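Long-range contacts in solute Binding Protein BlMnBP1, Blac_00780 in complex with mannopentaose (PDB 6I5W), which binds manno-oligosaccharides such as those derived from beta-mannan and probably delivers them to the membrane part of an ABC transporter for uptake: residues T25-R30 with D83-P88; I20-T25 with K315-A320; R74-N79 with S96-P101. All blocks are in the same frame, centred on the assembly; numbering follows the deposited sequence.

Contact 1 (T25-R30 with D83-P88); sequences TFMNNR and DIMMIP. With ZN (zinc ion), chain U; BMA (beta-D-mannopyranose), chain B; BMA (beta-D-mannopyranose), chain C.
Phe-26 and Met-27 of strand 25-28 run beside Ile-84 and Met-85 of strand 84-86, the axes of the two short segments within 7° of parallel and 4.6 Å apart at closest approach. Backbone bonds stitch them in the staggered way of parallel strands. Ile-84 N gives a nearly straight bond to Thr-25 O at 3.0 Å, Met-27 N reaches Ile-84 O at 2.8 Å, and Met-86 N closes on Met-27 O with a longer bond of 3.3 Å. Thr-25 O is gripped twice, since Asp-83 N also donates to it, in the carbonyl plane.

Apolar side chains meet on both faces of the sheet. On one, Phe-26 has CG anti to its backbone N (chi1 177°), which lays the ring alongside the neighbouring strand, where CD1 meets Ile-84 CG2 at 3.9 Å. On the other, the thioether chains of Met-27 and Met-85 run alongside one another in the same direction, with Met-27 SD 4.1 Å from Met-85 CE. Met-86 SD sits at the edge of the Phe-26 ring, 3.8 Å from CE1, a Met-aromatic contact in the ring plane.

Polar groups occupy the two ends. Both carboxylate oxygens of Asp-83 bind a zinc ion, which Lys-317 also approaches. At the C-terminal end Asn-28 OD1 accepts from Arg-30 N in an Asx turn, and Asn-29 ND2 donates to O6 (3.0 Å) and O2 of one mannose. Arg-30, salt-bridged to Asp-32 and Glu-338, lies by another sugar. Parallel strands whose C-terminal loops carry ligand-binding residues are characteristic of the periplasmic-binding-protein fold, here opening onto the glycan pocket.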
loop_
_atom_site.group_PDB
_atom_site.type_symbol
_atom_site.label_atom_id
_atom_site.label_comp_id
_atom_site.label_asym_id
_atom_site.label_seq_id
_atom_site.Cartn_x
_atom_site.Cartn_y
_atom_site.Cartn_z
ATOM N N THR A 25 2.653 10.480 21.171
ATOM C CA THR A 25 3.732 9.900 20.395
ATOM C C THR A 25 3.151 9.207 19.168
ATOM O O THR A 25 2.256 8.358 19.279
ATOM C CB THR A 25 4.529 8.944 21.272
ATOM O OG1 THR A 25 5.288 9.727 22.208
ATOM C CG2 THR A 25 5.424 8.070 20.448
ATOM N N PHE A 26 3.653 9.598 18.011
ATOM C CA PHE A 26 3.184 9.155 16.697
ATOM C C PHE A 26 4.288 8.300 16.106
ATOM O O PHE A 26 5.367 8.810 15.803
ATOM C CB PHE A 26 2.897 10.380 15.834
ATOM C CG PHE A 26 2.462 10.087 14.428
ATOM C CD1 PHE A 26 1.850 8.906 14.102
ATOM C CD2 PHE A 26 2.705 11.014 13.405
ATOM C CE1 PHE A 26 1.453 8.653 12.808
ATOM C CE2 PHE A 26 2.312 10.766 12.100
ATOM C CZ PHE A 26 1.680 9.590 11.808
ATOM N N MET A 27 4.051 6.994 16.023
ATOM C CA MET A 27 4.923 6.113 15.255
ATOM C C MET A 27 4.438 6.009 13.810
ATOM O O MET A 27 3.236 5.808 13.555
ATOM C CB MET A 27 4.958 4.707 15.848
ATOM C CG MET A 27 5.631 4.560 17.204
ATOM S SD MET A 27 5.266 2.902 17.856
ATOM C CE MET A 27 6.052 1.796 16.677
ATOM N N ASN A 28 5.380 6.098 12.861
ATOM C CA ASN A 28 5.062 5.816 11.468
ATOM C C ASN A 28 6.285 5.346 10.654
ATOM O O ASN A 28 7.417 5.349 11.120
ATOM C CB ASN A 28 4.430 7.055 10.823
ATOM C CG ASN A 28 5.380 8.228 10.811
ATOM O OD1 ASN A 28 6.182 8.381 9.892
ATOM N ND2 ASN A 28 5.302 9.059 11.838
ATOM N N ASN A 29 6.018 4.957 9.414
ATOM C CA ASN A 29 7.006 4.382 8.521
ATOM C C ASN A 29 7.717 5.409 7.663
ATOM O O ASN A 29 8.584 5.037 6.873
ATOM C CB ASN A 29 6.332 3.417 7.573
ATOM C CG ASN A 29 5.305 4.103 6.729
ATOM O OD1 ASN A 29 4.555 4.906 7.206
ATOM N ND2 ASN A 29 5.305 3.807 5.413
ATOM N N ARG A 30 7.342 6.680 7.739
ATOM C CA ARG A 30 7.929 7.669 6.835
ATOM C C ARG A 30 9.181 8.282 7.468
ATOM O O ARG A 30 9.271 9.466 7.767
ATOM C CB ARG A 30 6.909 8.739 6.457
ATOM C CG ARG A 30 5.666 8.243 5.713
ATOM C CD ARG A 30 6.042 7.641 4.331
ATOM N NE ARG A 30 6.794 8.614 3.555
ATOM C CZ ARG A 30 6.253 9.529 2.759
ATOM N NH1 ARG A 30 7.025 10.376 2.082
ATOM N NH2 ARG A 30 4.928 9.569 2.638
ATOM N N ASP A 83 1.024 6.386 21.288
ATOM C CA ASP A 83 -0.343 6.867 21.222
ATOM C C ASP A 83 -0.984 6.604 19.879
ATOM O O ASP A 83 -2.097 6.067 19.807
ATOM C CB ASP A 83 -0.358 8.382 21.534
ATOM C CG ASP A 83 0.565 8.731 22.694
ATOM O OD1 ASP A 83 1.811 8.722 22.528
ATOM O OD2 ASP A 83 0.066 9.003 23.800
ATOM N N ILE A 84 -0.316 6.976 18.805
ATOM C CA ILE A 84 -0.772 6.646 17.465
ATOM C C ILE A 84 0.320 5.852 16.784
ATOM O O ILE A 84 1.504 6.207 16.862
ATOM C CB ILE A 84 -1.077 7.885 16.609
ATOM C CG1 ILE A 84 -2.111 8.804 17.258
ATOM C CG2 ILE A 84 -1.587 7.435 15.219
ATOM C CD1 ILE A 84 -2.124 10.157 16.607
ATOM N N MET A 85 -0.086 4.814 16.073
ATOM C CA MET A 85 0.779 4.158 15.104
ATOM C C MET A 85 0.015 3.931 13.797
ATOM O O MET A 85 -1.223 3.858 13.758
ATOM C CB MET A 85 1.344 2.853 15.656
ATOM C CG MET A 85 0.411 1.676 15.658
ATOM S SD MET A 85 1.355 0.096 15.775
ATOM C CE MET A 85 2.213 0.271 17.316
ATOM N N MET A 86 0.771 3.848 12.710
ATOM C CA MET A 86 0.265 3.264 11.477
ATOM C C MET A 86 0.033 1.771 11.707
ATOM O O MET A 86 0.886 1.072 12.254
ATOM C CB MET A 86 1.265 3.504 10.362
ATOM C CG MET A 86 1.614 4.991 10.150
ATOM S SD MET A 86 0.160 6.031 10.319
ATOM C CE MET A 86 -0.486 6.095 8.679
ATOM N N ILE A 87 -1.142 1.279 11.348
ATOM C CA ILE A 87 -1.520 -0.077 11.743
ATOM C C ILE A 87 -0.757 -1.114 10.921
ATOM O O ILE A 87 -0.767 -1.099 9.667
ATOM C CB ILE A 87 -3.040 -0.276 11.627
ATOM C CG1 ILE A 87 -3.760 0.601 12.658
ATOM C CG2 ILE A 87 -3.403 -1.732 11.847
ATOM C CD1 ILE A 87 -5.270 0.735 12.444
ATOM N N PRO A 88 -0.033 -2.033 11.614
ATOM C CA PRO A 88 0.719 -3.068 10.889
ATOM C C PRO A 88 -0.154 -4.268 10.574
ATOM O O PRO A 88 -1.371 -4.214 10.729
ATOM C CB PRO A 88 1.869 -3.411 11.843
ATOM C CG PRO A 88 1.445 -2.908 13.197
ATOM C CD PRO A 88 0.158 -2.137 13.068
HETATM ZN ZN ZN U . 2.040 8.817 24.630
HETATM C C1 BMA B . 7.395 2.538 2.559
HETATM C C2 BMA B . 7.008 1.153 3.043
HETATM C C3 BMA B . 5.767 0.712 2.344
HETATM C C4 BMA B . 4.670 1.752 2.356
HETATM C C5 BMA B . 5.235 3.071 1.875
HETATM C C6 BMA B . 4.234 4.222 1.854
HETATM O O2 BMA B . 6.746 1.272 4.467
HETATM O O3 BMA B . 5.363 -0.482 2.881
HETATM O O4 BMA B . 3.650 1.366 1.456
HETATM O O5 BMA B . 6.376 3.406 2.684
HETATM O O6 BMA B . 3.523 4.314 3.107
HETATM C C1 BMA C . 11.149 6.074 3.322
HETATM C C2 BMA C . 9.905 6.349 2.514
HETATM C C3 BMA C . 8.809 5.358 2.931
HETATM C C4 BMA C . 9.342 3.950 2.957
HETATM C C5 BMA C . 10.650 3.855 3.758
HETATM C C6 BMA C . 11.196 2.468 3.739
HETATM O O1 BMA C . 12.086 6.961 2.815
HETATM O O2 BMA C . 10.204 6.110 1.184
HETATM O O3 BMA C . 7.713 5.531 2.030
HETATM O O4 BMA C . 8.445 3.071 3.525
HETATM O O5 BMA C . 11.555 4.744 3.094
HETATM O O6 BMA C . 12.105 2.285 4.788
HETATM O O HOH W 1 3.832 7.529 25.717
HETATM O O HOH W 2 0.990 7.042 26.154
#

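Contact 2 (I20-T25 with K315-A320); sequences IKTTIT and KEKQEA. With ZN (zinc ion), chain Y; ZN (zinc ion), chain U.
Helix 315-320 lies across strand 22-25 at a crossing angle of -64°, with the short axes 8.6 Å apart at their closest, and no hydrogen bond joins the two segments. Ala-320 gives the helix a small surface where it comes down on the strand: its CB touches Thr-22 CG2 at 3.6 Å and Ile-24 CG2 at 3.9 Å. In Ile-24, CG1 is held between the backbone N and the carbonyl carbon (chi1 53°), and the chain continues to CD1, which rests 3.9 Å from Ala-320 O.

Ile-20, just ahead of the strand, divides its branches between two glutamates. The side chains of Ile-20 and Glu-316 run past each other in opposite senses, Ile-20 CG2 coming 3.5 Å from Glu-316 OE2, while Ile-20 CD1 lies 3.7 Å from Glu-319 CB. The Glu-319 carboxylate is itself occupied: both oxygens chelate a zinc ion, and OE1 forms a salt bridge of 2.8 Å with Lys-315 NZ one helical turn earlier. Metal and ammonium together would probably favour its charged form and fix the rotation of the group.

Lys-317 spans the other end of the contact. Its CG passes Thr-22 OG1 at 3.6 Å, the two side chains roughly perpendicular, and the bent chain then carries NZ toward the zinc ion at Asp-83; the modelled distance from NZ to that metal is too short to be trusted. Ile-323 and Ser-321, farther along helix 315-330, continue the cover over Ile-20 and Ile-24. The arrangement is that of an alpha/beta layer, a helix laid on the first parallel strand of a solute-binding-protein lobe.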
loop_
_atom_site.group_PDB
_atom_site.type_symbol
_atom_site.label_atom_id
_atom_site.label_comp_id
_atom_site.label_asym_id
_atom_site.label_seq_id
_atom_site.Cartn_x
_atom_site.Cartn_y
_atom_site.Cartn_z
ATOM N N ILE A 20 -7.065 20.734 25.980
ATOM C CA ILE A 20 -6.091 19.689 26.288
ATOM C C ILE A 20 -4.673 20.245 26.228
ATOM O O ILE A 20 -4.317 21.035 25.348
ATOM C CB ILE A 20 -6.245 18.491 25.325
ATOM C CG1 ILE A 20 -7.679 17.948 25.362
ATOM C CG2 ILE A 20 -5.273 17.369 25.695
ATOM C CD1 ILE A 20 -7.985 16.857 24.335
ATOM N N LYS A 21 -3.858 19.813 27.180
ATOM C CA LYS A 21 -2.407 19.935 27.093
ATOM C C LYS A 21 -1.880 18.549 27.412
ATOM O O LYS A 21 -2.044 18.078 28.538
ATOM C CB LYS A 21 -1.841 20.988 28.041
ATOM C CG LYS A 21 -0.494 20.633 28.682
ATOM C CD LYS A 21 0.700 20.765 27.726
ATOM C CE LYS A 21 1.984 20.140 28.312
ATOM N NZ LYS A 21 2.798 19.405 27.294
ATOM N N THR A 22 -1.290 17.889 26.422
ATOM C CA THR A 22 -0.604 16.623 26.633
ATOM C C THR A 22 0.442 16.433 25.538
ATOM O O THR A 22 0.592 17.252 24.621
ATOM C CB THR A 22 -1.574 15.436 26.645
ATOM O OG1 THR A 22 -0.834 14.240 26.916
ATOM C CG2 THR A 22 -2.280 15.290 25.317
ATOM N N THR A 23 1.180 15.338 25.654
ATOM C CA THR A 23 2.175 14.950 24.664
ATOM C C THR A 23 1.798 13.578 24.141
ATOM O O THR A 23 1.650 12.638 24.929
ATOM C CB THR A 23 3.581 14.923 25.258
ATOM O OG1 THR A 23 4.014 16.270 25.492
ATOM C CG2 THR A 23 4.527 14.188 24.288
ATOM N N ILE A 24 1.636 13.468 22.826
ATOM C CA ILE A 24 1.325 12.193 22.202
ATOM C C ILE A 24 2.492 11.781 21.309
ATOM O O ILE A 24 3.249 12.607 20.785
ATOM C CB ILE A 24 0.017 12.215 21.393
ATOM C CG1 ILE A 24 0.012 13.362 20.397
ATOM C CG2 ILE A 24 -1.200 12.337 22.296
ATOM C CD1 ILE A 24 -1.271 13.414 19.576
ATOM N N THR A 25 2.653 10.480 21.171
ATOM C CA THR A 25 3.732 9.900 20.395
ATOM C C THR A 25 3.151 9.207 19.168
ATOM O O THR A 25 2.256 8.358 19.279
ATOM C CB THR A 25 4.529 8.944 21.272
ATOM O OG1 THR A 25 5.288 9.727 22.208
ATOM C CG2 THR A 25 5.424 8.070 20.448
ATOM N N LYS A 315 -7.709 8.857 28.698
ATOM C CA LYS A 315 -8.822 9.502 27.961
ATOM C C LYS A 315 -8.290 10.760 27.285
ATOM O O LYS A 315 -8.546 10.934 26.118
ATOM C CB LYS A 315 -9.996 9.816 28.887
ATOM C CG LYS A 315 -11.080 10.714 28.310
ATOM C CD LYS A 315 -12.174 11.052 29.305
ATOM C CE LYS A 315 -13.158 12.094 28.823
ATOM N NZ LYS A 315 -12.499 13.379 28.508
ATOM N N GLU A 316 -7.534 11.587 27.991
ATOM C CA GLU A 316 -6.978 12.828 27.405
ATOM C C GLU A 316 -6.103 12.476 26.195
ATOM O O GLU A 316 -6.208 13.172 25.194
ATOM C CB GLU A 316 -6.185 13.623 28.441
ATOM C CG GLU A 316 -6.457 15.118 28.399
ATOM C CD GLU A 316 -5.798 15.965 29.484
ATOM O OE1 GLU A 316 -5.724 15.510 30.630
ATOM O OE2 GLU A 316 -5.378 17.092 29.185
ATOM N N LYS A 317 -5.286 11.432 26.282
ATOM C CA LYS A 317 -4.347 11.044 25.202
ATOM C C LYS A 317 -5.157 10.497 24.019
ATOM O O LYS A 317 -4.856 10.884 22.928
ATOM C CB LYS A 317 -3.227 10.156 25.763
ATOM C CG LYS A 317 -2.030 10.934 26.310
ATOM C CD LYS A 317 -0.853 10.118 26.833
ATOM C CE LYS A 317 -0.361 9.044 25.886
ATOM N NZ LYS A 317 1.114 9.033 25.711
ATOM N N GLN A 318 -6.181 9.674 24.223
ATOM C CA GLN A 318 -7.006 9.226 23.112
ATOM C C GLN A 318 -7.682 10.407 22.431
ATOM O O GLN A 318 -7.765 10.461 21.194
ATOM C CB GLN A 318 -8.048 8.214 23.603
ATOM C CG GLN A 318 -7.474 6.962 24.267
ATOM C CD GLN A 318 -8.558 5.918 24.525
ATOM O OE1 GLN A 318 -9.748 6.177 24.294
ATOM N NE2 GLN A 318 -8.158 4.723 24.990
ATOM N N GLU A 319 -8.164 11.363 23.219
ATOM C CA GLU A 319 -8.795 12.549 22.650
ATOM C C GLU A 319 -7.813 13.290 21.762
ATOM O O GLU A 319 -8.117 13.632 20.614
ATOM C CB GLU A 319 -9.289 13.486 23.757
ATOM C CG GLU A 319 -10.782 13.462 24.067
ATOM C CD GLU A 319 -11.222 14.657 24.953
ATOM O OE1 GLU A 319 -11.497 14.486 26.156
ATOM O OE2 GLU A 319 -11.275 15.805 24.464
ATOM N N ALA A 320 -6.620 13.574 22.300
ATOM C CA ALA A 320 -5.611 14.300 21.546
ATOM C C ALA A 320 -5.214 13.521 20.297
ATOM O O ALA A 320 -5.070 14.100 19.224
ATOM C CB ALA A 320 -4.401 14.576 22.444
HETATM ZN ZN ZN Y . -11.369 16.569 26.396
HETATM ZN ZN ZN U . 2.040 8.817 24.630
HETATM O O HOH W 1 3.832 7.529 25.717
HETATM O O HOH W 2 0.990 7.042 26.154
#

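Contact 3 (R74-N79 with S96-P101); sequences RLQANN and SNYFVP
Leu-75, near the end of helix 67-77, fits against two successive aromatic residues, Tyr-98 and Phe-99, and makes the close-packed half of this contact. Its CG stands over one face of the Tyr-98 ring, 4.0 Å from the centroid and 22° off the normal, a CH-pi contact displaced toward the ring's periphery. Leu-75 CD1 touches Tyr-98 CB at 3.7 Å and also comes near Phe-99 CZ, which Leu-75 CD2 meets at 3.9 Å. Because chi1 of Leu-75 is -164°, placing CG opposite the backbone N, the side chain extends toward both rings, its line slanting across that of the tyrosine. Within segment 96-101 the aromatic neighbours also meet one another: Tyr-98 CB stands over one face of the Phe-99 ring, offset from its middle. Trp-82 also touches Leu-75 and Phe-99.

The outer side is much looser. Tyr-98 OH comes no nearer to Gln-76 than 4.0 Å, measured to CA, and the Gln-76 side chain starts out away from the other segment in an exposed position. Asn-78, the first residue to leave the helical conformation and one with positive phi, brings OD1 to 4.3 Å from Tyr-98 CE1, but this OD1 is hydrogen-bonded by Asn-312 ND2.

No hydrogen bond or salt bridge crosses between 74-79 and 96-101. The chemistry implies that the two are probably held mainly by van der Waals and CH-pi contact on the inner side, with the Asn-78 amide oxygen bonded to Asn-312 instead, so that an aromatic pair and one leucine join the helix end to the following helical turn.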
loop_
_atom_site.group_PDB
_atom_site.type_symbol
_atom_site.label_atom_id
_atom_site.label_comp_id
_atom_site.label_asym_id
_atom_site.label_seq_id
_atom_site.Cartn_x
_atom_site.Cartn_y
_atom_site.Cartn_z
ATOM N N ARG A 74 6.226 -3.454 18.919
ATOM C CA ARG A 74 5.703 -2.545 19.921
ATOM C C ARG A 74 4.274 -2.900 20.257
ATOM O O ARG A 74 3.880 -2.919 21.421
ATOM C CB ARG A 74 5.780 -1.092 19.443
ATOM C CG ARG A 74 7.209 -0.585 19.232
ATOM C CD ARG A 74 7.869 -0.167 20.557
ATOM N NE ARG A 74 7.202 0.995 21.119
ATOM C CZ ARG A 74 7.568 2.246 20.892
ATOM N NH1 ARG A 74 8.615 2.502 20.116
ATOM N NH2 ARG A 74 6.880 3.235 21.452
ATOM N N LEU A 75 3.484 -3.202 19.246
ATOM C CA LEU A 75 2.065 -3.449 19.480
ATOM C C LEU A 75 1.871 -4.613 20.436
ATOM O O LEU A 75 1.002 -4.577 21.312
ATOM C CB LEU A 75 1.395 -3.710 18.137
ATOM C CG LEU A 75 -0.118 -3.630 18.048
ATOM C CD1 LEU A 75 -0.602 -2.298 18.559
ATOM C CD2 LEU A 75 -0.518 -3.870 16.598
ATOM N N GLN A 76 2.701 -5.645 20.308
ATOM C CA GLN A 76 2.531 -6.827 21.135
ATOM C C GLN A 76 3.054 -6.645 22.544
ATOM O O GLN A 76 2.681 -7.434 23.415
ATOM C CB GLN A 76 3.210 -8.003 20.454
ATOM C CG GLN A 76 2.589 -8.286 19.104
ATOM C CD GLN A 76 3.232 -9.447 18.382
ATOM O OE1 GLN A 76 4.428 -9.709 18.537
ATOM N NE2 GLN A 76 2.440 -10.160 17.589
ATOM N N ALA A 77 3.906 -5.645 22.781
ATOM C CA ALA A 77 4.270 -5.263 24.145
ATOM C C ALA A 77 3.053 -4.776 24.920
ATOM O O ALA A 77 3.063 -4.771 26.164
ATOM C CB ALA A 77 5.318 -4.152 24.126
ATOM N N ASN A 78 2.014 -4.338 24.214
ATOM C CA ASN A 78 0.727 -4.044 24.822
ATOM C C ASN A 78 0.876 -3.119 26.028
ATOM O O ASN A 78 0.450 -3.431 27.124
ATOM C CB ASN A 78 0.023 -5.353 25.216
ATOM C CG ASN A 78 -1.396 -5.131 25.692
ATOM O OD1 ASN A 78 -2.102 -4.244 25.201
ATOM N ND2 ASN A 78 -1.828 -5.943 26.649
ATOM N N ASN A 79 1.496 -1.968 25.798
ATOM C CA ASN A 79 1.680 -0.966 26.832
ATOM C C ASN A 79 1.192 0.383 26.308
ATOM O O ASN A 79 0.416 0.451 25.344
ATOM C CB ASN A 79 3.144 -0.971 27.263
ATOM C CG ASN A 79 4.073 -0.773 26.092
ATOM O OD1 ASN A 79 3.832 0.075 25.215
ATOM N ND2 ASN A 79 5.164 -1.532 26.073
ATOM N N SER A 96 -9.539 -4.816 18.164
ATOM C CA SER A 96 -10.152 -4.367 19.420
ATOM C C SER A 96 -9.251 -4.627 20.617
ATOM O O SER A 96 -9.380 -3.973 21.657
ATOM C CB SER A 96 -11.477 -5.093 19.664
ATOM O OG SER A 96 -11.243 -6.497 19.715
ATOM N N ASN A 97 -8.379 -5.617 20.500
ATOM C CA ASN A 97 -7.373 -5.857 21.509
ATOM C C ASN A 97 -6.318 -4.764 21.572
ATOM O O ASN A 97 -5.601 -4.683 22.575
ATOM C CB ASN A 97 -6.692 -7.200 21.240
ATOM C CG ASN A 97 -7.678 -8.359 21.261
ATOM O OD1 ASN A 97 -8.578 -8.400 22.104
ATOM N ND2 ASN A 97 -7.531 -9.287 20.320
ATOM N N TYR A 98 -6.166 -3.939 20.533
ATOM C CA TYR A 98 -5.092 -2.963 20.567
ATOM C C TYR A 98 -5.490 -1.537 20.280
ATOM O O TYR A 98 -4.728 -0.640 20.646
ATOM C CB TYR A 98 -3.976 -3.349 19.584
ATOM C CG TYR A 98 -3.250 -4.623 19.939
ATOM C CD1 TYR A 98 -2.257 -4.642 20.902
ATOM C CD2 TYR A 98 -3.544 -5.795 19.295
ATOM C CE1 TYR A 98 -1.596 -5.814 21.227
ATOM C CE2 TYR A 98 -2.891 -6.968 19.608
ATOM C CZ TYR A 98 -1.921 -6.976 20.565
ATOM O OH TYR A 98 -1.276 -8.164 20.864
ATOM N N PHE A 99 -6.649 -1.281 19.681
ATOM C CA PHE A 99 -6.920 0.025 19.095
ATOM C C PHE A 99 -8.250 0.593 19.534
ATOM O O PHE A 99 -9.220 -0.139 19.733
ATOM C CB PHE A 99 -6.929 -0.012 17.525
ATOM C CG PHE A 99 -5.641 -0.416 16.942
ATOM C CD1 PHE A 99 -4.547 0.435 17.020
ATOM C CD2 PHE A 99 -5.494 -1.644 16.345
ATOM C CE1 PHE A 99 -3.330 0.057 16.512
ATOM C CE2 PHE A 99 -4.284 -2.028 15.811
ATOM C CZ PHE A 99 -3.199 -1.184 15.900
ATOM N N VAL A 100 -8.289 1.922 19.622
ATOM C CA VAL A 100 -9.532 2.632 19.932
ATOM C C VAL A 100 -10.459 2.567 18.732
ATOM O O VAL A 100 -9.997 2.734 17.588
ATOM C CB VAL A 100 -9.239 4.085 20.313
ATOM C CG1 VAL A 100 -10.557 4.827 20.534
ATOM C CG2 VAL A 100 -8.343 4.162 21.538
ATOM N N PRO A 101 -11.763 2.333 18.915
ATOM C CA PRO A 101 -12.693 2.509 17.798
ATOM C C PRO A 101 -12.984 3.988 17.570
ATOM O O PRO A 101 -13.367 4.705 18.486
ATOM C CB PRO A 101 -13.947 1.745 18.243
ATOM C CG PRO A 101 -13.856 1.697 19.721
ATOM C CD PRO A 101 -12.372 1.533 19.989
#

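In the fold
From the N terminus, strand 22-28 is used twice: its first half enters contact 2 and its second half contact 1, with Thr-25 common to both. Contact 1 closes a loop when the chain returns as strand 84-86, after helix 67-77 has contributed the first segment of contact 3. Contact 3 closes its own short loop when 96-101 packs back on 74-79, so contacts 1 and 3 cross along the chain, and Met-85 and Pro-88 touch Leu-75. Contact 2 closes last, at helix 315-330, and encloses both others. A zinc ion bridges contacts 1 and 2, while Gln-318 packs on Val-100 beside contact 3. Sheet and flanking helices of one lobe are thereby joined.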